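Side-chain contacts in MAU2 chromatid cohesion factor homolog (Saccharomyces cerevisiae, PDB 4XDN), which pairs with SCC2 in the complex required for cohesin to associate with chromosomes, and thereby serves sister chromatid cohesion: residues 416-421 against 449-454; 456-461 against 506-511. One frame throughout, in Å; residues are numbered along the deposited sequence.

Contact 1 of 2, residues 416-421 against 449-454; sequences VRLLQA and KMISLL. With SO4 (sulfate ion), chain C.
Between segments 416-421 and 449-454, on helices 415-426 and 446-466, the nearest CA atoms are those of Leu418 and Ser452, 7.5 Å apart. One leucine branch does the touching: CD1 of Leu418 meets the branch methyl CG2 of Ile451 at 4.1 Å, the two side chains crossing at about a right angle. Leu418 reaches over because its CG stands anti to the backbone N (chi1 172°). The same CD1 lies 4.3 Å from OG of Ser452, a loose methyl-to-hydroxyl touch; the hydroxyl itself is hydrogen-bonded to the carbonyl of Val448 one turn back in its own helix. Its polarity is therefore answered locally, and what joins the two segments is mostly apolar.

Near the N-terminal end of helix 415-426 a sulfate, probably from the crystallisation liquor, is held by backbone amides. Arg417 N donates to its O4 at 3.0 Å, and the amides of Val416 and Gly414 also bind the ion. With CG tucked between backbone N and carbonyl carbon (chi1 51°), the Arg417 chain folds back alongside the sulfate, and NE reaches O4 at 3.0 Å from the guanidinium edge, in its plane. Helix 432-440 spans both partners, its Leu438 touching Leu418 and Ser452, while Trp501 of helix 499-513 packs on Ile451.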
ATOM      1  N   VAL A 416      13.149  -0.380  -8.016  1.00 43.88           N
ATOM      2  CA  VAL A 416      14.361  -0.966  -8.580  1.00 45.07           C
ATOM      3  C   VAL A 416      15.214   0.086  -9.276  1.00 44.22           C
ATOM      4  O   VAL A 416      16.418   0.170  -9.040  1.00 43.47           O
ATOM      5  CB  VAL A 416      14.027  -2.094  -9.581  1.00 48.65           C
ATOM      6  CG1 VAL A 416      15.276  -2.546 -10.343  1.00 49.95           C
ATOM      7  CG2 VAL A 416      13.400  -3.268  -8.855  1.00 49.99           C
ATOM      8  N   ARG A 417      14.592   0.881 -10.138  1.00 44.38           N
ATOM      9  CA  ARG A 417      15.329   1.887 -10.896  1.00 46.03           C
ATOM     10  C   ARG A 417      15.659   3.113 -10.042  1.00 43.16           C
ATOM     11  O   ARG A 417      16.503   3.925 -10.422  1.00 41.72           O
ATOM     12  CB  ARG A 417      14.552   2.299 -12.155  1.00 49.80           C
ATOM     13  CG  ARG A 417      13.104   2.700 -11.939  1.00 51.20           C
ATOM     14  CD  ARG A 417      12.244   2.321 -13.145  1.00 52.67           C
ATOM     15  NE  ARG A 417      10.834   2.165 -12.786  1.00 51.81           N
ATOM     16  CZ  ARG A 417       9.807   2.656 -13.478  1.00 54.09           C
ATOM     17  NH1 ARG A 417       9.998   3.351 -14.593  1.00 54.50           N
ATOM     18  NH2 ARG A 417       8.570   2.448 -13.046  1.00 56.96           N
ATOM     19  N   LEU A 418      15.010   3.240  -8.888  1.00 41.53           N
ATOM     20  CA  LEU A 418      15.392   4.262  -7.924  1.00 39.29           C
ATOM     21  C   LEU A 418      16.737   3.889  -7.315  1.00 38.88           C
ATOM     22  O   LEU A 418      17.655   4.709  -7.260  1.00 37.04           O
ATOM     23  CB  LEU A 418      14.335   4.421  -6.825  1.00 37.40           C
ATOM     24  CG  LEU A 418      14.730   5.340  -5.660  1.00 37.33           C
ATOM     25  CD1 LEU A 418      15.133   6.724  -6.159  1.00 36.92           C
ATOM     26  CD2 LEU A 418      13.606   5.454  -4.644  1.00 38.09           C
ATOM     27  N   LEU A 419      16.845   2.644  -6.861  1.00 38.99           N
ATOM     28  CA  LEU A 419      18.095   2.138  -6.306  1.00 40.28           C
ATOM     29  C   LEU A 419      19.203   2.172  -7.349  1.00 42.27           C
ATOM     30  O   LEU A 419      20.372   2.372  -7.017  1.00 42.56           O
ATOM     31  CB  LEU A 419      17.915   0.712  -5.783  1.00 41.71           C
ATOM     32  CG  LEU A 419      17.209   0.571  -4.434  1.00 42.44           C
ATOM     33  CD1 LEU A 419      16.912  -0.893  -4.148  1.00 43.52           C
ATOM     34  CD2 LEU A 419      18.048   1.178  -3.313  1.00 43.76           C
ATOM     35  N   GLN A 420      18.831   1.978  -8.610  1.00 43.41           N
ATOM     36  CA  GLN A 420      19.793   2.033  -9.702  1.00 45.87           C
ATOM     37  C   GLN A 420      20.234   3.472  -9.959  1.00 44.13           C
ATOM     38  O   GLN A 420      21.401   3.729 -10.244  1.00 41.80           O
ATOM     39  CB  GLN A 420      19.195   1.421 -10.971  1.00 50.09           C
ATOM     40  CG  GLN A 420      20.081   1.535 -12.203  1.00 56.68           C
ATOM     41  CD  GLN A 420      21.470   0.964 -11.988  1.00 61.65           C
ATOM     42  OE1 GLN A 420      21.654   0.016 -11.222  1.00 63.74           O
ATOM     43  NE2 GLN A 420      22.458   1.542 -12.661  1.00 62.24           N
ATOM     44  N   ALA A 421      19.294   4.407  -9.854  1.00 43.19           N
ATOM     45  CA  ALA A 421      19.593   5.819 -10.055  1.00 42.31           C
ATOM     46  C   ALA A 421      20.527   6.326  -8.963  1.00 38.34           C
ATOM     47  O   ALA A 421      21.462   7.082  -9.228  1.00 39.21           O
ATOM     48  CB  ALA A 421      18.312   6.637 -10.076  1.00 42.69           C
ATOM     49  N   LYS A 449       8.695   9.812  -7.120  1.00 39.20           N
ATOM     50  CA  LYS A 449       8.893  10.921  -8.045  1.00 40.41           C
ATOM     51  C   LYS A 449       9.601  12.077  -7.357  1.00 36.76           C
ATOM     52  O   LYS A 449      10.483  12.711  -7.933  1.00 38.53           O
ATOM     53  CB  LYS A 449       7.554  11.405  -8.610  1.00 44.18           C
ATOM     54  CG  LYS A 449       6.942  10.491  -9.651  1.00 47.40           C
ATOM     55  CD  LYS A 449       5.696  11.119 -10.254  1.00 49.88           C
ATOM     56  CE  LYS A 449       5.169  10.301 -11.416  1.00 53.18           C
ATOM     57  NZ  LYS A 449       4.051  10.989 -12.115  1.00 58.11           N
ATOM     58  N   MET A 450       9.212  12.342  -6.117  1.00 34.03           N
ATOM     59  CA  MET A 450       9.734  13.486  -5.388  1.00 36.11           C
ATOM     60  C   MET A 450      11.151  13.245  -4.878  1.00 34.95           C
ATOM     61  O   MET A 450      11.975  14.159  -4.880  1.00 36.53           O
ATOM     62  CB  MET A 450       8.806  13.832  -4.228  1.00 36.64           C
ATOM     63  CG  MET A 450       7.536  14.560  -4.673  1.00 41.95           C
ATOM     64  SD  MET A 450       6.664  15.378  -3.327  1.00 54.44           S
ATOM     65  CE  MET A 450       7.920  16.551  -2.800  1.00 59.43           C
ATOM     66  N   ILE A 451      11.435  12.022  -4.439  1.00 33.70           N
ATOM     67  CA  ILE A 451      12.797  11.649  -4.081  1.00 33.58           C
ATOM     68  C   ILE A 451      13.695  11.845  -5.297  1.00 35.22           C
ATOM     69  O   ILE A 451      14.807  12.364  -5.186  1.00 35.19           O
ATOM     70  CB  ILE A 451      12.887  10.184  -3.588  1.00 34.64           C
ATOM     71  CG1 ILE A 451      12.189  10.042  -2.233  1.00 36.07           C
ATOM     72  CG2 ILE A 451      14.353   9.731  -3.471  1.00 33.93           C
ATOM     73  CD1 ILE A 451      12.030   8.612  -1.756  1.00 36.50           C
ATOM     74  N   SER A 452      13.195  11.434  -6.458  1.00 35.45           N
ATOM     75  CA  SER A 452      13.936  11.572  -7.704  1.00 37.45           C
ATOM     76  C   SER A 452      14.170  13.043  -8.046  1.00 40.10           C
ATOM     77  O   SER A 452      15.253  13.417  -8.491  1.00 40.41           O
ATOM     78  CB  SER A 452      13.190  10.878  -8.848  1.00 40.04           C
ATOM     79  OG  SER A 452      12.971   9.507  -8.561  1.00 40.94           O
ATOM     80  N   LEU A 453      13.156  13.874  -7.828  1.00 39.10           N
ATOM     81  CA  LEU A 453      13.252  15.293  -8.157  1.00 41.10           C
ATOM     82  C   LEU A 453      14.186  16.028  -7.202  1.00 38.03           C
ATOM     83  O   LEU A 453      14.897  16.945  -7.610  1.00 38.10           O
ATOM     84  CB  LEU A 453      11.868  15.947  -8.137  1.00 42.69           C
ATOM     85  CG  LEU A 453      10.950  15.651  -9.327  1.00 46.67           C
ATOM     86  CD1 LEU A 453       9.548  16.187  -9.061  1.00 49.41           C
ATOM     87  CD2 LEU A 453      11.509  16.244 -10.613  1.00 47.70           C
ATOM     88  N   LEU A 454      14.178  15.625  -5.935  1.00 35.36           N
ATOM     89  CA  LEU A 454      15.003  16.278  -4.926  1.00 36.25           C
ATOM     90  C   LEU A 454      16.477  15.940  -5.116  1.00 36.00           C
ATOM     91  O   LEU A 454      17.340  16.818  -5.020  1.00 36.10           O
ATOM     92  CB  LEU A 454      14.546  15.882  -3.520  1.00 36.16           C
ATOM     93  CG  LEU A 454      13.220  16.488  -3.044  1.00 38.46           C
ATOM     94  CD1 LEU A 454      12.800  15.873  -1.723  1.00 38.29           C
ATOM     95  CD2 LEU A 454      13.320  18.000  -2.910  1.00 38.34           C
TER
HETATM   96  S   SO4 C 701      10.739  -0.966 -10.950  1.00 48.99           S
HETATM   97  O1  SO4 C 701      10.714  -1.726  -9.701  1.00 48.42           O
HETATM   98  O2  SO4 C 701      11.074  -1.854 -12.059  1.00 50.20           O
HETATM   99  O3  SO4 C 701       9.427  -0.365 -11.180  1.00 47.22           O
HETATM  100  O4  SO4 C 701      11.749   0.081 -10.859  1.00 47.24           O

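Contact 2 of 2, residues 456-461 against 506-511; sequences CYTVQA and TILWLF
Leu508 meets helix 446-466 through two neighbouring residues, Tyr457 and Thr458. Its terminal methyls pack against the threonine hydroxyl: CD2 comes to 3.5 Å from OG1 of Thr458 and CD1 to 3.9 Å from the same oxygen, with the side chains crossing at about a right angle. The tyrosine brings the edge of its ring instead. CE1 of Tyr457 lies 3.9 Å from the carbonyl O of Leu508, which sits near the ring plane, and 4.4 Å from CB of Leu508, so the aromatic rim abuts both the backbone and the root of the leucine side chain. Across the two segments the nearest CA atoms are those of Thr458 and Leu508, 7.2 Å apart, and all three touching residues are buried.

Hydrogen bonds one step outward fix these groups. In Thr458, OG1 is anti to the carbonyl carbon (chi1 -60°), which lets the hydroxyl bond to the carbonyl of Leu454 in the preceding turn while the leucine methyls rest against it. The hydroxyl of Tyr457 is hydrogen-bonded to OG of Ser512, a serine oxygen that also pairs with the carbonyls of Leu508 and Trp509 and so ties the far end of the tyrosine to the very helix its ring edge touches, a polar link within buried surroundings.

Trp483 of helix 472-490 meets the rings of both Tyr457 and Trp509, bridging the two sides, while apolar side chains from the chain of another protein pack on Thr458 and Leu508, helices 526-543 and 562-575 back helix 499-513, and helix 432-440 lies against Cys456 and Val459 of helix 446-466.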
ATOM      1  N   CYS A 456      17.668  15.058  -7.951  1.00 41.00           N
ATOM      2  CA  CYS A 456      17.960  15.709  -9.221  1.00 44.71           C
ATOM      3  C   CYS A 456      18.260  17.190  -9.010  1.00 43.18           C
ATOM      4  O   CYS A 456      19.149  17.747  -9.652  1.00 42.07           O
ATOM      5  CB  CYS A 456      16.791  15.540 -10.194  1.00 48.52           C
ATOM      6  SG  CYS A 456      17.099  16.196 -11.847  1.00 53.83           S
ATOM      7  N   TYR A 457      17.515  17.820  -8.107  1.00 41.27           N
ATOM      8  CA  TYR A 457      17.728  19.225  -7.785  1.00 40.24           C
ATOM      9  C   TYR A 457      19.083  19.418  -7.112  1.00 40.58           C
ATOM     10  O   TYR A 457      19.815  20.358  -7.422  1.00 41.67           O
ATOM     11  CB  TYR A 457      16.611  19.749  -6.877  1.00 38.14           C
ATOM     12  CG  TYR A 457      16.790  21.193  -6.464  1.00 40.68           C
ATOM     13  CD1 TYR A 457      17.512  21.528  -5.323  1.00 41.14           C
ATOM     14  CD2 TYR A 457      16.241  22.224  -7.216  1.00 42.37           C
ATOM     15  CE1 TYR A 457      17.680  22.846  -4.945  1.00 42.34           C
ATOM     16  CE2 TYR A 457      16.403  23.545  -6.846  1.00 43.72           C
ATOM     17  CZ  TYR A 457      17.123  23.852  -5.709  1.00 44.73           C
ATOM     18  OH  TYR A 457      17.288  25.167  -5.338  1.00 46.76           O
ATOM     19  N   THR A 458      19.405  18.518  -6.187  1.00 39.01           N
ATOM     20  CA  THR A 458      20.662  18.568  -5.450  1.00 36.81           C
ATOM     21  C   THR A 458      21.849  18.495  -6.400  1.00 37.67           C
ATOM     22  O   THR A 458      22.802  19.264  -6.278  1.00 37.80           O
ATOM     23  CB  THR A 458      20.747  17.417  -4.428  1.00 35.54           C
ATOM     24  OG1 THR A 458      19.669  17.533  -3.492  1.00 34.83           O
ATOM     25  CG2 THR A 458      22.069  17.442  -3.670  1.00 34.75           C
ATOM     26  N   VAL A 459      21.783  17.566  -7.347  1.00 37.02           N
ATOM     27  CA  VAL A 459      22.834  17.407  -8.343  1.00 37.85           C
ATOM     28  C   VAL A 459      22.975  18.669  -9.186  1.00 40.69           C
ATOM     29  O   VAL A 459      24.077  19.184  -9.362  1.00 41.90           O
ATOM     30  CB  VAL A 459      22.551  16.194  -9.257  1.00 37.70           C
ATOM     31  CG1 VAL A 459      23.488  16.171 -10.464  1.00 39.68           C
ATOM     32  CG2 VAL A 459      22.683  14.907  -8.464  1.00 37.83           C
ATOM     33  N   GLN A 460      21.856  19.167  -9.703  1.00 41.22           N
ATOM     34  CA  GLN A 460      21.873  20.344 -10.565  1.00 44.38           C
ATOM     35  C   GLN A 460      22.358  21.574  -9.805  1.00 43.17           C
ATOM     36  O   GLN A 460      23.081  22.402 -10.354  1.00 43.06           O
ATOM     37  CB  GLN A 460      20.482  20.604 -11.152  1.00 45.93           C
ATOM     38  CG  GLN A 460      19.973  19.514 -12.094  1.00 48.41           C
ATOM     39  CD  GLN A 460      20.609  19.570 -13.471  1.00 52.27           C
ATOM     40  OE1 GLN A 460      21.815  19.784 -13.608  1.00 53.84           O
ATOM     41  NE2 GLN A 460      19.795  19.379 -14.503  1.00 53.83           N
ATOM     42  N   ALA A 461      21.961  21.685  -8.540  1.00 41.22           N
ATOM     43  CA  ALA A 461      22.363  22.818  -7.712  1.00 41.63           C
ATOM     44  C   ALA A 461      23.854  22.749  -7.403  1.00 42.86           C
ATOM     45  O   ALA A 461      24.534  23.772  -7.333  1.00 44.21           O
ATOM     46  CB  ALA A 461      21.555  22.849  -6.429  1.00 38.69           C
ATOM     47  N   THR A 506      13.548  22.965   2.989  1.00 37.84           N
ATOM     48  CA  THR A 506      14.126  24.197   3.520  1.00 42.99           C
ATOM     49  C   THR A 506      15.648  24.197   3.387  1.00 42.65           C
ATOM     50  O   THR A 506      16.243  25.167   2.915  1.00 44.85           O
ATOM     51  CB  THR A 506      13.752  24.397   5.005  1.00 44.54           C
ATOM     52  OG1 THR A 506      12.329  24.479   5.137  1.00 47.05           O
ATOM     53  CG2 THR A 506      14.385  25.670   5.569  1.00 44.25           C
ATOM     54  N   ILE A 507      16.263  23.101   3.820  1.00 39.19           N
ATOM     55  CA  ILE A 507      17.711  22.940   3.774  1.00 36.06           C
ATOM     56  C   ILE A 507      18.253  23.091   2.353  1.00 35.98           C
ATOM     57  O   ILE A 507      19.235  23.803   2.127  1.00 36.54           O
ATOM     58  CB  ILE A 507      18.117  21.559   4.354  1.00 44.27           C
ATOM     59  CG1 ILE A 507      18.385  21.655   5.860  1.00 44.21           C
ATOM     60  CG2 ILE A 507      19.375  21.011   3.686  1.00 45.80           C
ATOM     61  CD1 ILE A 507      17.380  22.481   6.653  1.00 47.46           C
ATOM     62  N   LEU A 508      17.611  22.421   1.400  1.00 35.85           N
ATOM     63  CA  LEU A 508      18.068  22.438   0.014  1.00 37.22           C
ATOM     64  C   LEU A 508      17.887  23.812  -0.623  1.00 39.00           C
ATOM     65  O   LEU A 508      18.713  24.239  -1.431  1.00 39.80           O
ATOM     66  CB  LEU A 508      17.326  21.382  -0.811  1.00 38.13           C
ATOM     67  CG  LEU A 508      17.662  19.917  -0.520  1.00 38.74           C
ATOM     68  CD1 LEU A 508      16.773  19.006  -1.351  1.00 39.80           C
ATOM     69  CD2 LEU A 508      19.133  19.607  -0.783  1.00 37.51           C
ATOM     70  N   TRP A 509      16.808  24.500  -0.265  1.00 39.48           N
ATOM     71  CA  TRP A 509      16.567  25.844  -0.778  1.00 42.06           C
ATOM     72  C   TRP A 509      17.629  26.806  -0.257  1.00 42.00           C
ATOM     73  O   TRP A 509      18.204  27.581  -1.019  1.00 43.25           O
ATOM     74  CB  TRP A 509      15.175  26.338  -0.386  1.00 43.34           C
ATOM     75  CG  TRP A 509      14.753  27.575  -1.126  1.00 45.89           C
ATOM     76  CD1 TRP A 509      14.045  27.629  -2.294  1.00 46.63           C
ATOM     77  CD2 TRP A 509      15.012  28.935  -0.753  1.00 46.89           C
ATOM     78  NE1 TRP A 509      13.848  28.936  -2.668  1.00 49.00           N
ATOM     79  CE2 TRP A 509      14.432  29.757  -1.738  1.00 49.24           C
ATOM     80  CE3 TRP A 509      15.677  29.536   0.320  1.00 46.83           C
ATOM     81  CZ2 TRP A 509      14.497  31.149  -1.684  1.00 51.50           C
ATOM     82  CZ3 TRP A 509      15.739  30.919   0.372  1.00 49.05           C
ATOM     83  CH2 TRP A 509      15.153  31.709  -0.624  1.00 51.35           C
ATOM     84  N   LEU A 510      17.889  26.748   1.045  1.00 41.16           N
ATOM     85  CA  LEU A 510      18.854  27.643   1.667  1.00 43.58           C
ATOM     86  C   LEU A 510      20.273  27.353   1.183  1.00 45.53           C
ATOM     87  O   LEU A 510      21.060  28.275   0.967  1.00 46.12           O
ATOM     88  CB  LEU A 510      18.777  27.530   3.191  1.00 41.11           C
ATOM     89  CG  LEU A 510      17.486  28.068   3.816  1.00 42.30           C
ATOM     90  CD1 LEU A 510      17.411  27.717   5.293  1.00 41.57           C
ATOM     91  CD2 LEU A 510      17.377  29.576   3.630  1.00 44.70           C
ATOM     92  N   PHE A 511      20.596  26.075   1.005  1.00 44.73           N
ATOM     93  CA  PHE A 511      21.902  25.689   0.478  1.00 42.22           C
ATOM     94  C   PHE A 511      22.126  26.253  -0.922  1.00 42.64           C
ATOM     95  O   PHE A 511      23.249  26.601  -1.284  1.00 44.47           O
ATOM     96  CB  PHE A 511      22.046  24.161   0.438  1.00 42.75           C
ATOM     97  CG  PHE A 511      22.394  23.527   1.768  1.00 40.60           C
ATOM     98  CD1 PHE A 511      22.680  24.292   2.889  1.00 39.56           C
ATOM     99  CD2 PHE A 511      22.442  22.148   1.882  1.00 39.33           C
ATOM    100  CE1 PHE A 511      22.999  23.692   4.091  1.00 37.82           C
ATOM    101  CE2 PHE A 511      22.761  21.546   3.083  1.00 37.52           C
ATOM    102  CZ  PHE A 511      23.040  22.318   4.188  1.00 36.39           C
TER

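Helix 446-466 serves both contacts: its earlier turns meet helix 415-426 in contact 1, and its later turns meet helix 499-513 in contact 2. The contacts follow in series along the chain, with centres about 15 Å apart and on the same side of the chain's centre. They touch directly where CD2 of Leu454 packs 3.9 Å from CD1 of Leu508, so the two contacts adjoin through this leucine pair, with Leu454 lying on the shared helix. All four segments belong to the cohesin loading factor region of the chain, and both contacts are also approached by the chain of another protein, presumably SCC2.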